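Side-chain contacts in VP4 protein (Tellina virus 1, PDB 3P06), which probably acts as a serine protease that cuts the viral polyprotein into its products, caught here as an intramolecular acyl-enzyme: residues P96-F100 / N101-A105; L144-P148 / A149-L153; W178-P181 / M182-F185. One frame throughout, in Å; residues are numbered along the deposited sequence.

Following the chain, interaction 1 (96-105) comes first: strand 98-99, at the edge of the mixed sheet, turns into helix 104-111 through the nucleophile loop. Interaction 2 next closes the end of helix 138-149 toward strand 153-155. Interaction 3 leads from the loop after helix 166-173 into edge strand 183-184. Each is a local contact within an unbroken piece of chain: a beta turn in 101-104, a helix end in 144-153 and a loop-to-strand passage in 178-185. They run in series and neither nest nor cross. Interactions 2 and 3 meet through K180 NZ and A149 O and through F185 on V145 and A149, tying the end of helix 138-149 to the surroundings of strand 183-184.

Interaction 1 of 3, residues P96-F100 / N101-A105; sequences PQLAF and NSWEA
W103 takes the less common first torsion, with CG between its backbone N and carbonyl carbon (chi1 52°), which turns the indole back over the chain toward the carbonyl of F100. L98 has CG opposite its backbone N, and its branch reaches the same indole. W103 NE1 lies 2.8 Å from F100 O, but the N-H points well off the oxygen (126°), so the bond is weak; the oxygen sits at the ring's edge, near its plane. L98 CD2 lies instead over a face of the indole, 4.2 Å from W103 CD1. The buried ring is held by a polar touch at its edge and an apolar one on a face, and I55 and L58 of strand 54-58 also pack on it. The F100 phenyl leads away from the turn, with A99 CB 3.3 Å above one face, displaced toward the ring's rim. In N101 the carboxamide folds back beside the preceding peptide, OD1 being 3.2 Å from F100 C. Its ND2 gives a short bond of 2.7 Å to E104 OE2, nearly straight at 164°. The acceptor lies in the amide plane of N101, but the donor comes in from above the carboxylate plane. With OD1 taking a bond from N63 N, both polar ends of the amide are gripped. The carboxylate of E104 accepts a second bond from V127 N at OE1 and lies near E66, which may favour protonation of one of the two acids. A type I beta turn from N101 to E104, with E104 N bonded to N101 O at 3.2 Å, carries S102 between these fixed residues. S102 OG is covalently joined to C of A194, the acyl-enzyme ester, close to K141, its predicted partner, consistent with the Ser/Lys dyad of birnavirus VP4 proteases.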
loop_
_atom_site.group_PDB
_atom_site.type_symbol
_atom_site.label_atom_id
_atom_site.label_comp_id
_atom_site.label_asym_id
_atom_site.label_seq_id
_atom_site.Cartn_x
_atom_site.Cartn_y
_atom_site.Cartn_z
ATOM N N PRO A 96 10.482 -3.582 7.380
ATOM C CA PRO A 96 10.455 -4.990 6.933
ATOM C C PRO A 96 10.561 -5.118 5.393
ATOM O O PRO A 96 10.229 -4.213 4.604
ATOM C CB PRO A 96 9.089 -5.462 7.392
ATOM C CG PRO A 96 8.212 -4.224 7.248
ATOM C CD PRO A 96 9.126 -3.044 7.667
ATOM N N GLN A 97 11.016 -6.276 4.965
ATOM C CA GLN A 97 11.092 -6.602 3.529
ATOM C C GLN A 97 9.675 -6.693 2.998
ATOM O O GLN A 97 8.770 -7.254 3.671
ATOM C CB GLN A 97 11.870 -7.903 3.333
ATOM C CG GLN A 97 11.950 -8.307 1.857
ATOM C CD GLN A 97 12.696 -9.634 1.600
ATOM O OE1 GLN A 97 13.217 -10.246 2.501
ATOM N NE2 GLN A 97 12.754 -10.031 0.354
ATOM N N LEU A 98 9.434 -6.068 1.847
ATOM C CA LEU A 98 8.136 -6.112 1.248
ATOM C C LEU A 98 8.040 -7.285 0.281
ATOM O O LEU A 98 8.911 -7.460 -0.558
ATOM C CB LEU A 98 7.910 -4.836 0.428
ATOM C CG LEU A 98 6.578 -4.784 -0.304
ATOM C CD1 LEU A 98 5.344 -4.586 0.718
ATOM C CD2 LEU A 98 6.644 -3.642 -1.263
ATOM N N ALA A 99 6.983 -8.068 0.387
ATOM C CA ALA A 99 6.813 -9.294 -0.407
ATOM C C ALA A 99 5.455 -9.333 -1.047
ATOM O O ALA A 99 4.515 -8.774 -0.507
ATOM C CB ALA A 99 7.017 -10.560 0.491
ATOM N N PHE A 100 5.373 -9.991 -2.219
ATOM C CA PHE A 100 4.127 -10.306 -2.940
ATOM C C PHE A 100 3.539 -9.078 -3.630
ATOM O O PHE A 100 4.228 -8.077 -3.775
ATOM C CB PHE A 100 3.152 -11.027 -2.017
ATOM C CG PHE A 100 3.830 -12.037 -1.065
ATOM C CD1 PHE A 100 5.057 -12.640 -1.389
ATOM C CD2 PHE A 100 3.246 -12.364 0.137
ATOM C CE1 PHE A 100 5.701 -13.570 -0.487
ATOM C CE2 PHE A 100 3.840 -13.280 1.028
ATOM C CZ PHE A 100 5.082 -13.884 0.724
ATOM N N ASN A 101 2.294 -9.134 -4.074
ATOM C CA ASN A 101 1.852 -8.176 -5.058
ATOM C C ASN A 101 0.539 -7.498 -4.668
ATOM O O ASN A 101 -0.065 -6.776 -5.469
ATOM C CB ASN A 101 1.758 -8.856 -6.450
ATOM C CG ASN A 101 3.123 -8.985 -7.115
ATOM O OD1 ASN A 101 3.909 -9.826 -6.705
ATOM N ND2 ASN A 101 3.440 -8.112 -8.132
ATOM N N SER A 102 0.108 -7.716 -3.429
ATOM C CA SER A 102 -1.117 -7.100 -2.947
ATOM C C SER A 102 -1.075 -5.539 -2.715
ATOM O O SER A 102 -2.088 -4.941 -2.349
ATOM C CB SER A 102 -1.515 -7.818 -1.672
ATOM O OG SER A 102 -0.607 -7.369 -0.628
ATOM N N TRP A 103 0.080 -4.904 -2.948
ATOM C CA TRP A 103 0.297 -3.433 -2.893
ATOM C C TRP A 103 -0.111 -2.797 -4.243
ATOM O O TRP A 103 -0.207 -1.575 -4.364
ATOM C CB TRP A 103 1.792 -3.115 -2.635
ATOM C CG TRP A 103 2.703 -3.831 -3.613
ATOM C CD1 TRP A 103 3.308 -5.052 -3.444
ATOM C CD2 TRP A 103 3.079 -3.370 -4.905
ATOM N NE1 TRP A 103 4.038 -5.364 -4.547
ATOM C CE2 TRP A 103 3.892 -4.359 -5.476
ATOM C CE3 TRP A 103 2.785 -2.195 -5.654
ATOM C CZ2 TRP A 103 4.459 -4.225 -6.790
ATOM C CZ3 TRP A 103 3.341 -2.055 -6.964
ATOM C CH2 TRP A 103 4.131 -3.088 -7.531
ATOM N N GLU A 104 -0.359 -3.623 -5.259
ATOM C CA GLU A 104 -0.557 -3.064 -6.628
ATOM C C GLU A 104 -1.821 -2.241 -6.800
ATOM O O GLU A 104 -1.798 -1.270 -7.548
ATOM C CB GLU A 104 -0.564 -4.186 -7.684
ATOM C CG GLU A 104 0.758 -4.937 -7.727
ATOM C CD GLU A 104 0.773 -6.042 -8.812
ATOM O OE1 GLU A 104 -0.324 -6.607 -9.115
ATOM O OE2 GLU A 104 1.891 -6.346 -9.361
ATOM N N ALA A 105 -2.950 -2.673 -6.227
ATOM C CA ALA A 105 -4.167 -1.865 -6.318
ATOM C C ALA A 105 -3.947 -0.465 -5.685
ATOM O O ALA A 105 -4.337 0.522 -6.284
ATOM C CB ALA A 105 -5.375 -2.565 -5.688
#

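Interaction 2 of 3, residues L144-P148 / A149-L153. With GOL (glycerol), chain C.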
loop_
_atom_site.group_PDB
_atom_site.type_symbol
_atom_site.label_atom_id
_atom_site.label_comp_id
_atom_site.label_asym_id
_atom_site.label_seq_id
_atom_site.Cartn_x
_atom_site.Cartn_y
_atom_site.Cartn_z
ATOM N N LEU A 144 -6.694 -7.703 11.442
ATOM C CA LEU A 144 -5.415 -7.369 12.055
ATOM C C LEU A 144 -4.955 -5.975 11.734
ATOM O O LEU A 144 -4.015 -5.495 12.352
ATOM C CB LEU A 144 -4.318 -8.348 11.591
ATOM C CG LEU A 144 -4.568 -9.813 12.092
ATOM C CD1 LEU A 144 -3.682 -10.836 11.352
ATOM C CD2 LEU A 144 -4.487 -9.935 13.623
ATOM N N VAL A 145 -5.556 -5.322 10.742
ATOM C CA VAL A 145 -5.087 -3.986 10.438
ATOM C C VAL A 145 -6.187 -2.950 10.430
ATOM O O VAL A 145 -6.129 -1.963 11.202
ATOM C CB VAL A 145 -4.342 -3.921 9.035
ATOM C CG1 VAL A 145 -3.810 -2.502 8.797
ATOM C CG2 VAL A 145 -3.208 -4.927 8.987
ATOM N N ALA A 146 -7.163 -3.112 9.528
ATOM C CA ALA A 146 -8.078 -2.000 9.255
ATOM C C ALA A 146 -9.094 -1.759 10.358
ATOM O O ALA A 146 -9.373 -0.586 10.744
ATOM C CB ALA A 146 -8.793 -2.222 7.882
ATOM N N LYS A 147 -9.717 -2.840 10.826
ATOM C CA LYS A 147 -10.675 -2.695 11.949
ATOM C C LYS A 147 -10.041 -2.168 13.236
ATOM O O LYS A 147 -10.550 -1.230 13.787
ATOM C CB LYS A 147 -11.510 -3.947 12.259
ATOM C CG LYS A 147 -12.409 -4.436 11.133
ATOM C CD LYS A 147 -13.615 -3.582 10.961
ATOM C CE LYS A 147 -14.455 -4.204 9.865
ATOM N NZ LYS A 147 -15.532 -3.289 9.608
ATOM N N PRO A 148 -8.912 -2.733 13.679
ATOM C CA PRO A 148 -8.315 -2.078 14.859
ATOM C C PRO A 148 -7.811 -0.631 14.649
ATOM O O PRO A 148 -7.757 0.139 15.620
ATOM C CB PRO A 148 -7.152 -3.043 15.299
ATOM C CG PRO A 148 -6.950 -4.024 14.124
ATOM C CD PRO A 148 -8.243 -3.994 13.275
ATOM N N ALA A 149 -7.433 -0.246 13.416
ATOM C CA ALA A 149 -6.982 1.126 13.151
ATOM C C ALA A 149 -8.180 2.052 12.946
ATOM O O ALA A 149 -8.017 3.294 12.852
ATOM C CB ALA A 149 -6.039 1.172 11.876
ATOM N N GLY A 150 -9.387 1.493 12.840
ATOM C CA GLY A 150 -10.580 2.301 12.610
ATOM C C GLY A 150 -10.710 2.912 11.208
ATOM O O GLY A 150 -11.181 4.053 11.041
ATOM N N ILE A 151 -10.318 2.176 10.174
ATOM C CA ILE A 151 -10.386 2.737 8.831
ATOM C C ILE A 151 -10.989 1.678 7.898
ATOM O O ILE A 151 -10.830 0.504 8.136
ATOM C CB ILE A 151 -8.992 3.198 8.362
ATOM C CG1 ILE A 151 -9.007 3.861 6.973
ATOM C CG2 ILE A 151 -7.937 1.959 8.368
ATOM C CD1 ILE A 151 -7.582 4.600 6.613
ATOM N N GLY A 152 -11.727 2.090 6.884
ATOM C CA GLY A 152 -12.268 1.157 5.865
ATOM C C GLY A 152 -11.208 0.483 4.970
ATOM O O GLY A 152 -10.098 1.007 4.738
ATOM N N LEU A 153 -11.589 -0.660 4.392
ATOM C CA LEU A 153 -10.682 -1.338 3.483
ATOM C C LEU A 153 -11.447 -1.626 2.194
ATOM O O LEU A 153 -12.565 -2.113 2.276
ATOM C CB LEU A 153 -10.286 -2.654 4.105
ATOM C CG LEU A 153 -9.421 -3.552 3.183
ATOM C CD1 LEU A 153 -8.027 -2.965 2.862
ATOM C CD2 LEU A 153 -9.238 -4.970 3.748
HETATM C C1 GOL C . -14.942 0.769 8.551
HETATM O O1 GOL C . -14.960 -0.625 8.291
HETATM C C2 GOL C . -15.189 0.982 10.034
HETATM O O2 GOL C . -14.163 0.354 10.773
HETATM C C3 GOL C . -15.298 2.469 10.370
HETATM O O3 GOL C . -14.077 3.123 10.070
#
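A146 CB touches I151 and L153 where helix 138-149 ends, its nearest atom across the contact being I151 O at 3.4 Å. A146 CB is 4.1 Å from L153 CB and 4.3 Å from I151 CG2, so the chain leaving the helix folds back along this small residue. I151 has CG1 anti to its backbone N (chi1 -177°), which leaves CG2 as the branch turned to A146 while the rest of the side chain leads away toward L11 and F120. The methyl of A149 sits instead against the helix backbone, with CB 3.2 Å from V145 O, the oxygen that also accepts the N-H of A149. K147 points away from the turn and bends at chi2 (-75°) to bring NZ within 3.0 Å of O1 of a glycerol, probably from the crystallisation liquor. The glycerol's O3 gives a weak bond to G150 O, bridging lysine and turn. The reversal itself is a Schellman motif: G150 has positive phi, I151 N bonds almost straight (175°) to A146 O at 3.0 Å, and G150 N reaches K147 O at 3.1 Å from well above the carbonyl plane. A146 and I151 also supply the apolar pair that commonly accompanies the motif. P148 has no N-H to give to the turn before it, and the helix is kinked there. The carbonyls of V145, A146 and K147 are met by the N-H groups of A149, I151 and G150, so the helix is capped by backbone bonds while A146 packs against I151 and L153 on its buried flank.

Interaction 3 of 3, residues W178-P181 / M182-F185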
loop_
_atom_site.group_PDB
_atom_site.type_symbol
_atom_site.label_atom_id
_atom_site.label_comp_id
_atom_site.label_asym_id
_atom_site.label_seq_id
_atom_site.Cartn_x
_atom_site.Cartn_y
_atom_site.Cartn_z
ATOM N N TRP A 178 -11.398 12.173 6.005
ATOM C CA TRP A 178 -10.786 11.614 7.221
ATOM C C TRP A 178 -11.799 11.714 8.366
ATOM O O TRP A 178 -12.170 12.843 8.775
ATOM C CB TRP A 178 -9.461 12.377 7.521
ATOM C CG TRP A 178 -8.408 11.774 6.650
ATOM C CD1 TRP A 178 -8.358 11.837 5.260
ATOM C CD2 TRP A 178 -7.352 10.859 7.049
ATOM N NE1 TRP A 178 -7.284 11.068 4.793
ATOM C CE2 TRP A 178 -6.677 10.443 5.859
ATOM C CE3 TRP A 178 -6.902 10.363 8.288
ATOM C CZ2 TRP A 178 -5.568 9.562 5.888
ATOM C CZ3 TRP A 178 -5.822 9.462 8.317
ATOM C CH2 TRP A 178 -5.154 9.076 7.123
ATOM N N ARG A 179 -12.244 10.574 8.899
ATOM C CA ARG A 179 -13.190 10.621 10.031
ATOM C C ARG A 179 -12.442 10.831 11.372
ATOM O O ARG A 179 -13.044 11.128 12.393
ATOM C CB ARG A 179 -14.076 9.366 10.085
ATOM C CG ARG A 179 -14.947 9.105 8.836
ATOM C CD ARG A 179 -16.083 10.105 8.726
ATOM N NE ARG A 179 -16.639 10.118 7.374
ATOM C CZ ARG A 179 -17.671 10.856 6.985
ATOM N NH1 ARG A 179 -18.298 11.657 7.839
ATOM N NH2 ARG A 179 -18.075 10.792 5.729
ATOM N N LYS A 180 -11.129 10.689 11.373
ATOM C CA LYS A 180 -10.347 11.142 12.528
ATOM C C LYS A 180 -9.013 11.697 12.027
ATOM O O LYS A 180 -8.729 11.602 10.847
ATOM C CB LYS A 180 -10.163 10.022 13.570
ATOM C CG LYS A 180 -9.445 8.825 13.003
ATOM C CD LYS A 180 -9.519 7.683 13.996
ATOM C CE LYS A 180 -9.053 6.426 13.319
ATOM N NZ LYS A 180 -8.807 5.425 14.381
ATOM N N PRO A 181 -8.235 12.353 12.898
ATOM C CA PRO A 181 -7.088 13.078 12.332
ATOM C C PRO A 181 -5.937 12.211 11.815
ATOM O O PRO A 181 -5.175 12.647 10.949
ATOM C CB PRO A 181 -6.606 13.990 13.517
ATOM C CG PRO A 181 -7.305 13.481 14.739
ATOM C CD PRO A 181 -8.610 12.887 14.221
HETATM N N MSE A 182 -5.823 11.000 12.327
HETATM C CA MSE A 182 -4.600 10.191 12.110
HETATM C C MSE A 182 -4.935 8.725 12.373
HETATM O O MSE A 182 -5.832 8.451 13.179
HETATM C CB MSE A 182 -3.543 10.646 13.106
HETATM C CG MSE A 182 -2.195 9.933 13.120
HETATM SE SE MSE A 182 -1.280 10.277 14.887
HETATM C CE MSE A 182 -1.908 12.061 15.387
ATOM N N VAL A 183 -4.248 7.820 11.671
ATOM C CA VAL A 183 -4.320 6.408 11.940
ATOM C C VAL A 183 -2.926 5.986 12.306
ATOM O O VAL A 183 -1.912 6.511 11.769
ATOM C CB VAL A 183 -4.895 5.516 10.720
ATOM C CG1 VAL A 183 -6.423 5.698 10.618
ATOM C CG2 VAL A 183 -4.245 5.843 9.346
ATOM N N THR A 184 -2.827 5.048 13.234
ATOM C CA THR A 184 -1.502 4.540 13.521
ATOM C C THR A 184 -1.460 3.004 13.324
ATOM O O THR A 184 -2.506 2.339 13.383
ATOM C CB THR A 184 -1.075 4.944 14.902
ATOM O OG1 THR A 184 -1.901 4.240 15.828
ATOM C CG2 THR A 184 -1.287 6.459 15.120
ATOM N N PHE A 185 -0.265 2.456 13.110
ATOM C CA PHE A 185 -0.105 1.019 12.833
ATOM C C PHE A 185 1.090 0.512 13.594
ATOM O O PHE A 185 1.959 1.322 13.943
ATOM C CB PHE A 185 0.122 0.799 11.355
ATOM C CG PHE A 185 -0.933 1.373 10.497
ATOM C CD1 PHE A 185 -2.157 0.672 10.292
ATOM C CD2 PHE A 185 -0.741 2.616 9.896
ATOM C CE1 PHE A 185 -3.190 1.237 9.489
ATOM C CE2 PHE A 185 -1.760 3.169 9.053
ATOM C CZ PHE A 185 -2.984 2.477 8.875
#
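The loop leading into edge strand 183-184 of the antiparallel sheet packs W178 and K180 against V183. The two methyls of V183 divide the work: CG2 meets the indole and CG1 meets the lysine chain. W178 reaches V183 with CH2 of its six-membered ring, obliquely to the ring plane, W178 CH2 lying 4.0 Å from V183 CG2, and the two side chains cross at about a right angle. Next to CH2, CZ3 of W178 lies 4.1 Å from M182 CA, so the ring also leans on the backbone where the strand is entered. K180 O sits at the edge of the same indole, in its plane. On the polar side of the ring, NE1 is bonded to T118 O, a residue of the urea pocket, which ties the loop to the chain before F120. F120 itself meets the indole with ring planes inclined at about 50° and also touches V183. K180 has CG between its backbone N and carbonyl carbon (chi1 60°) and stays extended beyond it, so the aliphatic chain runs past the M182 carbonyl, K180 CG being 3.6 Å from M182 O. Its ammonium goes on to A149 O, at the end of helix 138-149, joining the strand's approach to that helix. M182, a selenomethionine, points away from the loop and packs on Q83 and T85. V183 is bonded through its backbone to A84 of the neighbouring strand. The lysine and valine side chains also cross at about a right angle, meeting with K180 CE 3.8 Å from V183 CG1.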